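Local coordinates for protein cyclohexadienyl dehydratase (Synthetic construct, PDB 5JOS) that probably catalyses the dehydration of prephenate and arogenate in phenylalanine biosynthesis, as a reconstructed ancestral enzyme built on a periplasmic solute-binding protein fold, at residues 24-29 with 82-87. Numbering follows the deposited sequence.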
loop_
_atom_site.group_PDB
_atom_site.type_symbol
_atom_site.label_atom_id
_atom_site.label_comp_id
_atom_site.label_asym_id
_atom_site.label_seq_id
_atom_site.Cartn_x
_atom_site.Cartn_y
_atom_site.Cartn_z
ATOM N N THR A 24 5.599 22.958 11.918
ATOM C CA THR A 24 5.589 22.279 10.630
ATOM C C THR A 24 5.869 20.804 10.864
ATOM O O THR A 24 6.667 20.475 11.735
ATOM C CB THR A 24 6.670 22.866 9.706
ATOM O OG1 THR A 24 6.409 24.248 9.469
ATOM C CG2 THR A 24 6.704 22.160 8.397
ATOM N N LEU A 25 5.204 19.940 10.089
ATOM C CA LEU A 25 5.521 18.515 9.997
ATOM C C LEU A 25 6.338 18.327 8.763
ATOM O O LEU A 25 5.883 18.635 7.691
ATOM C CB LEU A 25 4.306 17.668 9.919
ATOM C CG LEU A 25 4.575 16.160 9.732
ATOM C CD1 LEU A 25 5.239 15.548 10.963
ATOM C CD2 LEU A 25 3.275 15.458 9.457
ATOM N N ARG A 26 7.571 17.844 8.927
ATOM C CA ARG A 26 8.421 17.557 7.812
ATOM C C ARG A 26 8.215 16.095 7.391
ATOM O O ARG A 26 8.492 15.190 8.139
ATOM C CB ARG A 26 9.880 17.797 8.186
ATOM C CG ARG A 26 10.149 19.211 8.763
ATOM C CD ARG A 26 11.587 19.406 9.323
ATOM N NE ARG A 26 11.805 18.347 10.306
ATOM C CZ ARG A 26 12.963 17.732 10.612
ATOM N NH1 ARG A 26 14.148 18.074 10.071
ATOM N NH2 ARG A 26 12.937 16.754 11.500
ATOM N N VAL A 27 7.718 15.924 6.176
ATOM C CA VAL A 27 7.406 14.648 5.618
ATOM C C VAL A 27 8.359 14.307 4.468
ATOM O O VAL A 27 8.415 14.955 3.447
ATOM C CB VAL A 27 5.994 14.672 5.066
ATOM C CG1 VAL A 27 5.718 13.387 4.383
ATOM C CG2 VAL A 27 4.977 14.875 6.178
ATOM N N GLY A 28 9.154 13.290 4.677
ATOM C CA GLY A 28 10.014 12.835 3.655
ATOM C C GLY A 28 9.243 12.036 2.607
ATOM O O GLY A 28 8.472 11.150 2.930
ATOM N N THR A 29 9.474 12.331 1.340
ATOM C CA THR A 29 8.762 11.598 0.282
ATOM C C THR A 29 9.573 11.598 -1.008
ATOM O O THR A 29 10.352 12.546 -1.274
ATOM C CB THR A 29 7.326 12.168 0.148
ATOM O OG1 THR A 29 6.454 11.189 -0.440
ATOM C CG2 THR A 29 7.360 13.436 -0.700
ATOM N N LYS A 82 16.491 14.660 8.641
ATOM C CA LYS A 82 16.027 15.500 7.515
ATOM C C LYS A 82 14.529 15.727 7.524
ATOM O O LYS A 82 14.039 16.605 6.870
ATOM C CB LYS A 82 16.393 14.843 6.177
ATOM C CG LYS A 82 17.653 15.330 5.495
ATOM C CD LYS A 82 18.804 15.258 6.462
ATOM C CE LYS A 82 19.843 16.351 6.211
ATOM N NZ LYS A 82 20.488 16.189 4.882
ATOM N N PHE A 83 13.764 14.848 8.147
ATOM C CA PHE A 83 12.314 14.962 8.164
ATOM C C PHE A 83 11.807 14.159 9.328
ATOM O O PHE A 83 12.565 13.405 9.898
ATOM C CB PHE A 83 11.661 14.529 6.839
ATOM C CG PHE A 83 12.275 13.278 6.222
ATOM C CD1 PHE A 83 12.005 12.048 6.749
ATOM C CD2 PHE A 83 13.150 13.384 5.167
ATOM C CE1 PHE A 83 12.549 10.897 6.172
ATOM C CE2 PHE A 83 13.684 12.263 4.566
ATOM C CZ PHE A 83 13.397 11.021 5.084
ATOM N N ASP A 84 10.546 14.312 9.688
ATOM C CA ASP A 84 10.029 13.690 10.911
ATOM C C ASP A 84 9.432 12.327 10.632
ATOM O O ASP A 84 9.331 11.473 11.516
ATOM C CB ASP A 84 8.921 14.579 11.464
ATOM C CG ASP A 84 9.428 15.988 11.841
ATOM O OD1 ASP A 84 10.369 16.044 12.622
ATOM O OD2 ASP A 84 8.953 16.996 11.294
ATOM N N ILE A 85 9.001 12.113 9.383
ATOM C CA ILE A 85 8.315 10.906 9.047
ATOM C C ILE A 85 8.407 10.772 7.527
ATOM O O ILE A 85 8.342 11.789 6.745
ATOM C CB ILE A 85 6.887 10.971 9.514
ATOM C CG1 ILE A 85 6.106 9.691 9.215
ATOM C CG2 ILE A 85 6.143 12.116 8.833
ATOM C CD1 ILE A 85 4.764 9.619 9.998
ATOM N N ALA A 86 8.557 9.521 7.093
ATOM C CA ALA A 86 8.523 9.200 5.672
ATOM C C ALA A 86 7.166 8.656 5.258
ATOM O O ALA A 86 6.735 7.654 5.815
ATOM C CB ALA A 86 9.613 8.249 5.350
ATOM N N MET A 87 6.510 9.299 4.274
ATOM C CA MET A 87 5.172 8.929 3.885
ATOM C C MET A 87 5.190 8.907 2.384
ATOM O O MET A 87 5.349 9.974 1.713
ATOM C CB MET A 87 4.172 9.981 4.359
ATOM C CG MET A 87 4.136 10.083 5.879
ATOM S SD MET A 87 3.073 11.274 6.553
ATOM C CE MET A 87 1.518 10.429 6.576
#
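R26 and D84 meet through both backbone and side chain. The guanidinium sends NH2 to D84 OD1 at 2.9 Å, in its own plane and almost straight. It nevertheless reaches that oxygen from above the carboxylate, the two planes being 61° apart; NE adds only a weak bond to OD2. A bend at chi3 (-55°) turns the guanidinium back over the backbone of K82 and F83, where F83 CA lies 3.7 Å above its centre. D84 OD2 also accepts R26 N at 2.9 Å, on the anti side, while D84 N returns a bond to R26 O. R22 and R15 form salt bridges with the same carboxylate, and D81 pairs with R26 NH2, so the charges are shared in a network. With an alanine in place of R26 the backbone bonds could remain, but D84 would probably lose its NH2 and NE partners and depend on R22 and R15, and D81 would lose one partner. Beyond this pair, G28 N to I85 O and M87 N to G28 O establish parallel pairing, with 24-29 the middle strand between 63-68 and 85-86, the 2-1-3 order expected of a periplasmic binding protein lobe. F83 is held with CG between its backbone N and carbonyl carbon (chi1 41°), which lays the ring face against G28: CA stands 3.5 Å from the centroid, a CH-pi contact that leaves no room for a CB. V27 and I85 point the same way, CG2 to CG2 at 4.0 Å, and V27 CG1 packs 3.7 Å from M87 CB, with helix 48-60 against both V27 and M87. T29 OG1 donates to M87 O at 2.7 Å and also bonds S37 OG.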